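Local atomic coordinates of serine protease pet (Escherichia coli, PDB entry 4OM9), a protein that probably acts as a secreted serine protease toxin of enteroaggregative Escherichia coli, the passenger domain of an autotransporter enterotoxin that is linked to cleavage of alpha-fodrin. Residues A[440-448]-A[625-636]; A[517-527]-A[566-577]. One frame throughout, in Å; residues are numbered along the deposited sequence.

Interaction 1 (A[440-448]-A[625-636]); sequences FKKIAATDS and SGKNITGAGFTF
Thr446 meets Gly626 and Asn628 where a loop from farther along the beta-helix comes down on strand 444-445, and the contact shows how a loop can be seated with very few polar bonds. The direct one is a backbone bond from Gly626 N to Thr446 O, 3.1 Å long and bent to 143° at the hydrogen. A water donates to the same carbonyl oxygen, 2.7 Å from Thr446 O, and also to Ser625 OG; that hydroxyl is in turn hydrogen-bonded to Asp522.

The apolar part centres on the methyl of Thr446. A chi1 of 65° swings CG2 away from the residue's own carbonyl carbon and onto the loop, where it fits into the corner formed by Asn628 CB, 3.3 Å from Thr446 CG2, and Ile629 CG1, a tight 3.4 Å from the same methyl. The side chains of Thr446 and Asn628 run antiparallel past one another; Asn628 OD1 comes 3.2 Å from Thr446 CA, while its amide nitrogen bonds to Arg637 O and Asp622. Farther along, Ala444 CB approaches Phe636 CD1 obliquely at 3.4 Å, and Ala445 O lies near the plane of that ring, at its edge. Tyr419 also meets the ring.

The chemistry implies docking chiefly by shape: a threonine methyl and an alanine methyl fit against the loop, and one carbonyl oxygen, shared by an amide and a water, supplies the direct polar link at its start.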
loop_
_atom_site.group_PDB
_atom_site.type_symbol
_atom_site.label_atom_id
_atom_site.label_comp_id
_atom_site.label_asym_id
_atom_site.label_seq_id
_atom_site.Cartn_x
_atom_site.Cartn_y
_atom_site.Cartn_z
ATOM N N PHE A 440 -0.001 21.007 -8.516
ATOM C CA PHE A 440 -1.314 20.995 -7.912
ATOM C C PHE A 440 -1.219 21.535 -6.489
ATOM O O PHE A 440 -0.303 21.187 -5.735
ATOM C CB PHE A 440 -1.914 19.579 -7.850
ATOM C CG PHE A 440 -1.934 18.828 -9.158
ATOM C CD1 PHE A 440 -0.789 18.227 -9.649
ATOM C CD2 PHE A 440 -3.141 18.628 -9.839
ATOM C CE1 PHE A 440 -0.818 17.496 -10.824
ATOM C CE2 PHE A 440 -3.186 17.894 -11.006
ATOM C CZ PHE A 440 -2.019 17.331 -11.503
ATOM N N LYS A 441 -2.161 22.377 -6.112
ATOM C CA LYS A 441 -2.426 22.593 -4.716
ATOM C C LYS A 441 -2.888 21.243 -4.119
ATOM O O LYS A 441 -2.459 20.849 -3.035
ATOM C CB LYS A 441 -3.492 23.665 -4.554
ATOM C CG LYS A 441 -3.643 24.235 -3.171
ATOM C CD LYS A 441 -3.068 25.650 -3.088
ATOM C CE LYS A 441 -3.668 26.386 -1.891
ATOM N NZ LYS A 441 -3.764 25.501 -0.671
ATOM N N LYS A 442 -3.752 20.542 -4.865
ATOM C CA LYS A 442 -4.317 19.240 -4.483
ATOM C C LYS A 442 -4.677 18.416 -5.729
ATOM O O LYS A 442 -5.254 18.950 -6.677
ATOM C CB LYS A 442 -5.571 19.414 -3.614
ATOM C CG LYS A 442 -5.294 19.699 -2.152
ATOM C CD LYS A 442 -6.570 19.773 -1.321
ATOM C CE LYS A 442 -7.331 21.076 -1.550
ATOM N NZ LYS A 442 -8.247 21.376 -0.409
ATOM N N ILE A 443 -4.328 17.128 -5.741
ATOM C CA ILE A 443 -4.834 16.252 -6.794
ATOM C C ILE A 443 -6.192 15.697 -6.392
ATOM O O ILE A 443 -6.318 15.098 -5.322
ATOM C CB ILE A 443 -3.925 15.064 -7.082
ATOM C CG1 ILE A 443 -2.521 15.518 -7.411
ATOM C CG2 ILE A 443 -4.507 14.239 -8.223
ATOM C CD1 ILE A 443 -1.435 14.536 -6.879
ATOM N N ALA A 444 -7.200 15.879 -7.241
ATOM C CA ALA A 444 -8.533 15.390 -6.921
ATOM C C ALA A 444 -8.766 13.955 -7.412
ATOM O O ALA A 444 -9.392 13.724 -8.463
ATOM C CB ALA A 444 -9.582 16.315 -7.486
ATOM N N ALA A 445 -8.285 12.999 -6.607
ATOM C CA ALA A 445 -8.319 11.581 -6.928
ATOM C C ALA A 445 -9.126 10.894 -5.867
ATOM O O ALA A 445 -8.922 11.207 -4.699
ATOM C CB ALA A 445 -6.907 11.022 -6.984
ATOM N N THR A 446 -10.057 9.998 -6.231
ATOM C CA THR A 446 -10.833 9.304 -5.192
ATOM C C THR A 446 -10.180 8.019 -4.746
ATOM O O THR A 446 -10.378 7.609 -3.628
ATOM C CB THR A 446 -12.295 8.959 -5.615
ATOM O OG1 THR A 446 -12.307 8.004 -6.693
ATOM C CG2 THR A 446 -12.961 10.163 -6.088
ATOM N N ASP A 447 -9.410 7.383 -5.613
ATOM C CA ASP A 447 -8.847 6.091 -5.266
ATOM C C ASP A 447 -7.575 5.746 -6.031
ATOM O O ASP A 447 -7.172 6.438 -6.944
ATOM C CB ASP A 447 -9.896 4.969 -5.477
ATOM C CG ASP A 447 -10.341 4.832 -6.946
ATOM O OD1 ASP A 447 -9.476 4.894 -7.844
ATOM O OD2 ASP A 447 -11.552 4.621 -7.197
ATOM N N SER A 448 -6.990 4.617 -5.674
ATOM C CA SER A 448 -5.715 4.207 -6.223
ATOM C C SER A 448 -5.830 3.623 -7.608
ATOM O O SER A 448 -4.883 3.002 -8.096
ATOM C CB SER A 448 -5.061 3.189 -5.295
ATOM O OG SER A 448 -5.937 2.117 -5.079
ATOM N N SER A 625 -13.226 8.938 1.120
ATOM C CA SER A 625 -12.402 8.048 0.323
ATOM C C SER A 625 -13.269 7.178 -0.614
ATOM O O SER A 625 -14.264 6.580 -0.187
ATOM C CB SER A 625 -11.565 7.167 1.260
ATOM O OG SER A 625 -10.873 6.177 0.538
ATOM N N GLY A 626 -12.905 7.121 -1.888
ATOM C CA GLY A 626 -13.645 6.319 -2.833
ATOM C C GLY A 626 -14.891 7.014 -3.336
ATOM O O GLY A 626 -15.469 6.587 -4.325
ATOM N N LYS A 627 -15.315 8.086 -2.675
ATOM C CA LYS A 627 -16.435 8.885 -3.192
ATOM C C LYS A 627 -16.141 10.391 -3.093
ATOM O O LYS A 627 -16.964 11.177 -2.608
ATOM C CB LYS A 627 -17.736 8.523 -2.448
ATOM C CG LYS A 627 -17.655 8.564 -0.939
ATOM C CD LYS A 627 -18.642 7.581 -0.314
ATOM C CE LYS A 627 -19.895 8.274 0.197
ATOM N NZ LYS A 627 -20.888 7.276 0.733
ATOM N N ASN A 628 -14.950 10.782 -3.546
ATOM C CA ASN A 628 -14.486 12.160 -3.424
ATOM C C ASN A 628 -15.010 13.106 -4.517
ATOM O O ASN A 628 -14.998 14.325 -4.346
ATOM C CB ASN A 628 -12.956 12.194 -3.439
ATOM C CG ASN A 628 -12.336 11.474 -2.249
ATOM O OD1 ASN A 628 -11.803 10.378 -2.390
ATOM N ND2 ASN A 628 -12.387 12.103 -1.076
ATOM N N ILE A 629 -15.450 12.555 -5.644
ATOM C CA ILE A 629 -15.946 13.394 -6.712
ATOM C C ILE A 629 -17.454 13.634 -6.604
ATOM O O ILE A 629 -18.240 12.679 -6.424
ATOM C CB ILE A 629 -15.637 12.794 -8.090
ATOM C CG1 ILE A 629 -14.140 12.466 -8.223
ATOM C CG2 ILE A 629 -16.110 13.732 -9.201
ATOM C CD1 ILE A 629 -13.197 13.633 -7.915
ATOM N N THR A 630 -17.850 14.905 -6.725
ATOM C CA THR A 630 -19.251 15.300 -6.559
ATOM C C THR A 630 -19.800 16.105 -7.725
ATOM O O THR A 630 -19.148 16.242 -8.763
ATOM C CB THR A 630 -19.440 16.110 -5.293
ATOM O OG1 THR A 630 -18.506 17.189 -5.283
ATOM C CG2 THR A 630 -19.171 15.234 -4.075
ATOM N N GLY A 631 -21.023 16.604 -7.564
ATOM C CA GLY A 631 -21.681 17.380 -8.606
ATOM C C GLY A 631 -21.736 16.725 -9.975
ATOM O O GLY A 631 -22.156 15.585 -10.129
ATOM N N ALA A 632 -21.300 17.466 -10.977
ATOM C CA ALA A 632 -21.205 16.983 -12.338
ATOM C C ALA A 632 -19.890 16.270 -12.575
ATOM O O ALA A 632 -19.590 15.888 -13.700
ATOM C CB ALA A 632 -21.340 18.138 -13.300
ATOM N N GLY A 633 -19.082 16.129 -11.525
ATOM C CA GLY A 633 -17.791 15.467 -11.651
ATOM C C GLY A 633 -16.588 16.396 -11.747
ATOM O O GLY A 633 -15.530 16.031 -12.253
ATOM N N PHE A 634 -16.754 17.604 -11.240
ATOM C CA PHE A 634 -15.726 18.648 -11.357
ATOM C C PHE A 634 -15.622 19.374 -10.045
ATOM O O PHE A 634 -15.238 20.524 -9.989
ATOM C CB PHE A 634 -16.080 19.627 -12.470
ATOM C CG PHE A 634 -16.440 18.958 -13.766
ATOM C CD1 PHE A 634 -15.477 18.298 -14.505
ATOM C CD2 PHE A 634 -17.734 19.002 -14.252
ATOM C CE1 PHE A 634 -15.792 17.694 -15.698
ATOM C CE2 PHE A 634 -18.054 18.399 -15.445
ATOM C CZ PHE A 634 -17.084 17.738 -16.165
ATOM N N THR A 635 -16.066 18.705 -9.000
ATOM C CA THR A 635 -15.939 19.219 -7.657
ATOM C C THR A 635 -15.424 18.074 -6.785
ATOM O O THR A 635 -15.713 16.902 -7.043
ATOM C CB THR A 635 -17.285 19.785 -7.155
ATOM O OG1 THR A 635 -17.493 21.073 -7.752
ATOM C CG2 THR A 635 -17.271 19.960 -5.643
ATOM N N PHE A 636 -14.643 18.416 -5.775
ATOM C CA PHE A 636 -13.938 17.438 -4.965
ATOM C C PHE A 636 -14.168 17.715 -3.498
ATOM O O PHE A 636 -14.116 18.867 -3.066
ATOM C CB PHE A 636 -12.456 17.480 -5.299
ATOM C CG PHE A 636 -11.595 16.641 -4.415
ATOM C CD1 PHE A 636 -11.359 15.306 -4.717
ATOM C CD2 PHE A 636 -10.986 17.199 -3.304
ATOM C CE1 PHE A 636 -10.529 14.552 -3.911
ATOM C CE2 PHE A 636 -10.160 16.442 -2.490
ATOM C CZ PHE A 636 -9.927 15.124 -2.791
HETATM O O HOH W 1 -9.600 5.710 -1.813
HETATM O O HOH W 2 -14.008 3.673 -5.309
#

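Interaction 2 (A[517-527]-A[566-577]); sequences QGHATDHAIFR and NQVSDLSQPDWE
A short antiparallel ladder, at the start of a long excursion from the beta-helix, pairs His519 with Glu577 and Ala520 with Trp576. The hydrogen-bonded pair is closed by Glu577 N to His519 O at 2.8 Å and by the return bond from His519 N to Glu577 O. In the next pair, Ala520 CB sits over one face of the Trp576 six-membered ring, a CH-pi contact 3.6 Å from the centroid; Arg597 adds a cation-pi contact to this indole.

Beyond the ladder the hold mixes backbone and side-chain bonds. Gln573, extended beyond CG, sends NE2 to Thr521 O in an almost straight bond (3.0 Å, 175°) on a carbonyl lone pair, and to Asp575 O, which also accepts from Thr521 N. Thr521 OG1 donates to Glu577 OE2 from above the carboxylate plane, 2.8 Å away. His523 N donates to Val568 O, 2.7 Å away. His523 NE2 points at Asp575 OD2, with ring and carboxylate planes 75° apart; its ND1 bonds to Asp15, tying helix 10-17 to the excursion.

At the far end Asn566, CG anti to its N (chi1 -158°), holds two consecutive residues: OD1 accepts from Phe526 N, nearly in line with its C=O, and from Arg527 N on a lone pair, while ND2 returns a 2.9 Å bond to Arg527 O. Ile525 CG2 packs on Val568 CG2, 3.8 Å apart. This pairing of outgoing and returning chain, antiparallel and bonded side by side, is consistent with a small helical excursion inserted into the right-handed parallel beta-helix of an autotransporter passenger.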
loop_
_atom_site.group_PDB
_atom_site.type_symbol
_atom_site.label_atom_id
_atom_site.label_comp_id
_atom_site.label_asym_id
_atom_site.label_seq_id
_atom_site.Cartn_x
_atom_site.Cartn_y
_atom_site.Cartn_z
ATOM N N GLN A 517 1.813 6.238 4.281
ATOM C CA GLN A 517 1.044 5.250 5.028
ATOM C C GLN A 517 0.262 4.360 4.094
ATOM O O GLN A 517 0.070 4.703 2.919
ATOM C CB GLN A 517 0.073 5.931 6.001
ATOM C CG GLN A 517 -1.039 6.709 5.289
ATOM C CD GLN A 517 -2.243 6.996 6.183
ATOM O OE1 GLN A 517 -2.136 7.698 7.195
ATOM N NE2 GLN A 517 -3.409 6.468 5.788
ATOM N N GLY A 518 -0.223 3.236 4.626
ATOM C CA GLY A 518 -1.133 2.384 3.885
ATOM C C GLY A 518 -2.521 3.000 3.747
ATOM O O GLY A 518 -2.798 4.095 4.246
ATOM N N HIS A 519 -3.414 2.288 3.077
ATOM C CA HIS A 519 -4.762 2.802 2.876
ATOM C C HIS A 519 -5.788 1.905 3.558
ATOM O O HIS A 519 -5.802 0.677 3.364
ATOM C CB HIS A 519 -5.075 2.950 1.370
ATOM C CG HIS A 519 -6.517 3.240 1.074
ATOM N ND1 HIS A 519 -7.104 4.466 1.335
ATOM C CD2 HIS A 519 -7.493 2.466 0.536
ATOM C CE1 HIS A 519 -8.376 4.423 0.982
ATOM N NE2 HIS A 519 -8.636 3.221 0.490
ATOM N N ALA A 520 -6.623 2.516 4.393
ATOM C CA ALA A 520 -7.671 1.773 5.078
ATOM C C ALA A 520 -8.692 1.358 4.027
ATOM O O ALA A 520 -9.182 2.198 3.252
ATOM C CB ALA A 520 -8.320 2.608 6.171
ATOM N N THR A 521 -8.979 0.067 3.964
ATOM C CA THR A 521 -9.857 -0.443 2.908
ATOM C C THR A 521 -11.223 0.227 2.986
ATOM O O THR A 521 -11.795 0.355 4.042
ATOM C CB THR A 521 -9.947 -1.965 2.999
ATOM O OG1 THR A 521 -8.671 -2.503 2.622
ATOM C CG2 THR A 521 -11.043 -2.530 2.070
ATOM N N ASP A 522 -11.710 0.730 1.868
ATOM C CA ASP A 522 -13.040 1.351 1.857
ATOM C C ASP A 522 -14.160 0.312 1.938
ATOM O O ASP A 522 -14.074 -0.759 1.336
ATOM C CB ASP A 522 -13.245 2.206 0.597
ATOM C CG ASP A 522 -12.168 3.256 0.417
ATOM O OD1 ASP A 522 -12.111 4.177 1.253
ATOM O OD2 ASP A 522 -11.395 3.178 -0.560
ATOM N N HIS A 523 -15.199 0.636 2.694
ATOM C CA HIS A 523 -16.385 -0.183 2.743
ATOM C C HIS A 523 -17.582 0.666 2.374
ATOM O O HIS A 523 -17.523 1.906 2.366
ATOM C CB HIS A 523 -16.586 -0.819 4.135
ATOM C CG HIS A 523 -15.479 -1.732 4.542
ATOM N ND1 HIS A 523 -15.553 -3.106 4.410
ATOM C CD2 HIS A 523 -14.239 -1.476 5.035
ATOM C CE1 HIS A 523 -14.432 -3.654 4.828
ATOM N NE2 HIS A 523 -13.611 -2.686 5.208
ATOM N N ALA A 524 -18.669 -0.023 2.044
ATOM C CA ALA A 524 -19.940 0.615 1.789
ATOM C C ALA A 524 -20.475 1.166 3.098
ATOM O O ALA A 524 -20.138 0.674 4.184
ATOM C CB ALA A 524 -20.932 -0.385 1.182
ATOM N N ILE A 525 -21.315 2.185 2.996
ATOM C CA ILE A 525 -22.062 2.650 4.147
ATOM C C ILE A 525 -23.541 2.562 3.809
ATOM O O ILE A 525 -23.902 2.208 2.694
ATOM C CB ILE A 525 -21.683 4.081 4.530
ATOM C CG1 ILE A 525 -22.161 5.065 3.455
ATOM C CG2 ILE A 525 -20.162 4.196 4.759
ATOM C CD1 ILE A 525 -21.675 6.481 3.698
ATOM N N PHE A 526 -24.389 2.881 4.773
ATOM C CA PHE A 526 -25.823 2.789 4.582
ATOM C C PHE A 526 -26.393 4.096 4.049
ATOM O O PHE A 526 -27.402 4.087 3.336
ATOM C CB PHE A 526 -26.504 2.421 5.892
ATOM C CG PHE A 526 -25.886 1.237 6.586
ATOM C CD1 PHE A 526 -25.943 -0.029 6.013
ATOM C CD2 PHE A 526 -25.274 1.385 7.822
ATOM C CE1 PHE A 526 -25.386 -1.116 6.641
ATOM C CE2 PHE A 526 -24.721 0.309 8.453
ATOM C CZ PHE A 526 -24.775 -0.948 7.861
ATOM N N ARG A 527 -25.740 5.214 4.391
ATOM C CA ARG A 527 -26.248 6.552 4.065
ATOM C C ARG A 527 -25.152 7.608 4.259
ATOM O O ARG A 527 -24.513 7.645 5.312
ATOM C CB ARG A 527 -27.472 6.872 4.939
ATOM C CG ARG A 527 -28.178 8.185 4.611
ATOM C CD ARG A 527 -29.330 8.465 5.580
ATOM N NE ARG A 527 -28.877 8.706 6.952
ATOM C CZ ARG A 527 -29.626 8.528 8.041
ATOM N NH1 ARG A 527 -30.877 8.097 7.935
ATOM N NH2 ARG A 527 -29.123 8.777 9.242
ATOM N N ASN A 566 -21.646 3.046 10.051
ATOM C CA ASN A 566 -21.922 3.914 8.894
ATOM C C ASN A 566 -20.735 4.822 8.470
ATOM O O ASN A 566 -20.950 5.897 7.928
ATOM C CB ASN A 566 -23.159 4.784 9.184
ATOM C CG ASN A 566 -23.838 5.308 7.913
ATOM O OD1 ASN A 566 -23.828 4.658 6.871
ATOM N ND2 ASN A 566 -24.438 6.486 8.013
ATOM N N GLN A 567 -19.496 4.395 8.720
ATOM C CA GLN A 567 -18.316 5.121 8.217
ATOM C C GLN A 567 -17.606 4.298 7.160
ATOM O O GLN A 567 -17.585 3.069 7.243
ATOM C CB GLN A 567 -17.324 5.448 9.331
ATOM C CG GLN A 567 -17.941 5.903 10.623
ATOM C CD GLN A 567 -18.647 7.220 10.480
ATOM O OE1 GLN A 567 -18.009 8.271 10.425
ATOM N NE2 GLN A 567 -19.976 7.179 10.415
ATOM N N VAL A 568 -17.011 4.979 6.181
ATOM C CA VAL A 568 -16.433 4.322 5.018
ATOM C C VAL A 568 -15.278 3.418 5.404
ATOM O O VAL A 568 -15.128 2.315 4.869
ATOM C CB VAL A 568 -15.955 5.347 3.974
ATOM C CG1 VAL A 568 -14.993 4.686 2.988
ATOM C CG2 VAL A 568 -17.148 5.948 3.234
ATOM N N SER A 569 -14.467 3.887 6.347
ATOM C CA SER A 569 -13.446 3.048 6.966
ATOM C C SER A 569 -13.287 3.503 8.394
ATOM O O SER A 569 -13.895 4.493 8.793
ATOM C CB SER A 569 -12.113 3.127 6.211
ATOM O OG SER A 569 -11.630 4.465 6.152
ATOM N N ASP A 570 -12.462 2.797 9.160
ATOM C CA ASP A 570 -12.254 3.123 10.569
ATOM C C ASP A 570 -10.783 2.960 10.914
ATOM O O ASP A 570 -10.138 2.034 10.433
ATOM C CB ASP A 570 -13.126 2.218 11.449
ATOM C CG ASP A 570 -13.282 2.742 12.866
ATOM O OD1 ASP A 570 -12.316 2.636 13.660
ATOM O OD2 ASP A 570 -14.386 3.238 13.187
ATOM N N LEU A 571 -10.247 3.854 11.738
ATOM C CA LEU A 571 -8.853 3.765 12.166
ATOM C C LEU A 571 -8.527 2.477 12.950
ATOM O O LEU A 571 -7.374 2.048 13.015
ATOM C CB LEU A 571 -8.493 4.976 13.029
ATOM C CG LEU A 571 -8.285 6.314 12.319
ATOM C CD1 LEU A 571 -8.204 7.401 13.370
ATOM C CD2 LEU A 571 -7.014 6.273 11.487
ATOM N N SER A 572 -9.545 1.870 13.549
ATOM C CA SER A 572 -9.353 0.652 14.296
ATOM C C SER A 572 -9.711 -0.615 13.502
ATOM O O SER A 572 -9.686 -1.708 14.062
ATOM C CB SER A 572 -10.189 0.706 15.567
ATOM O OG SER A 572 -11.561 0.574 15.238
ATOM N N GLN A 573 -10.057 -0.489 12.218
ATOM C CA GLN A 573 -10.365 -1.689 11.431
ATOM C C GLN A 573 -9.056 -2.428 11.131
ATOM O O GLN A 573 -7.987 -1.819 11.119
ATOM C CB GLN A 573 -11.114 -1.347 10.130
ATOM C CG GLN A 573 -10.192 -0.877 8.978
ATOM C CD GLN A 573 -10.964 -0.315 7.792
ATOM O OE1 GLN A 573 -12.014 0.314 7.962
ATOM N NE2 GLN A 573 -10.463 -0.556 6.592
ATOM N N PRO A 574 -9.128 -3.742 10.886
ATOM C CA PRO A 574 -7.866 -4.457 10.665
ATOM C C PRO A 574 -7.468 -4.505 9.206
ATOM O O PRO A 574 -6.338 -4.856 8.882
ATOM C CB PRO A 574 -8.184 -5.865 11.180
ATOM C CG PRO A 574 -9.656 -6.033 10.798
ATOM C CD PRO A 574 -10.271 -4.669 11.049
ATOM N N ASP A 575 -8.390 -4.157 8.319
ATOM C CA ASP A 575 -8.153 -4.350 6.901
ATOM C C ASP A 575 -7.532 -3.117 6.254
ATOM O O ASP A 575 -8.209 -2.122 5.990
ATOM C CB ASP A 575 -9.455 -4.743 6.186
ATOM C CG ASP A 575 -10.668 -3.962 6.689
ATOM O OD1 ASP A 575 -10.831 -3.839 7.921
ATOM O OD2 ASP A 575 -11.467 -3.486 5.852
ATOM N N TRP A 576 -6.234 -3.223 5.986
ATOM C CA TRP A 576 -5.432 -2.150 5.420
ATOM C C TRP A 576 -4.638 -2.649 4.234
ATOM O O TRP A 576 -4.012 -3.728 4.294
ATOM C CB TRP A 576 -4.452 -1.565 6.461
ATOM C CG TRP A 576 -5.120 -0.735 7.506
ATOM C CD1 TRP A 576 -5.916 -1.179 8.519
ATOM C CD2 TRP A 576 -5.064 0.684 7.631
ATOM N NE1 TRP A 576 -6.364 -0.122 9.264
ATOM C CE2 TRP A 576 -5.855 1.032 8.743
ATOM C CE3 TRP A 576 -4.431 1.699 6.900
ATOM C CZ2 TRP A 576 -6.022 2.350 9.150
ATOM C CZ3 TRP A 576 -4.608 3.005 7.303
ATOM C CH2 TRP A 576 -5.395 3.320 8.416
ATOM N N GLU A 577 -4.614 -1.825 3.190
ATOM C CA GLU A 577 -3.778 -2.072 2.035
ATOM C C GLU A 577 -2.365 -1.529 2.244
ATOM O O GLU A 577 -2.171 -0.356 2.555
ATOM C CB GLU A 577 -4.414 -1.457 0.786
ATOM C CG GLU A 577 -5.524 -2.331 0.197
ATOM C CD GLU A 577 -6.771 -1.550 -0.135
ATOM O OE1 GLU A 577 -6.648 -0.346 -0.447
ATOM O OE2 GLU A 577 -7.874 -2.132 -0.077
HETATM O O HOH W 3 -10.434 4.420 3.433
HETATM O O HOH W 4 -10.264 0.283 -0.511
HETATM O O HOH W 5 -19.316 1.054 6.743
#

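From the N terminus the chain passes through the protease domain and enters the parallel strands, reaching 440-448 first. It then runs to 517-527, makes the excursion holding helices 543-550 and 552-558, and comes back through 566-577, where interaction 2 closes a loop of 38 intervening residues. Only later does it arrive at 625-636, so interaction 1 closes a wider loop of 176 residues that contains interaction 2 whole. With centres about 18 Å apart, the two contacts touch where Ser625 and Lys627 of the 625-636 loop reach Asp522 and Ile525. Together they join strand 444-445, the excursion and the 625-636 loop.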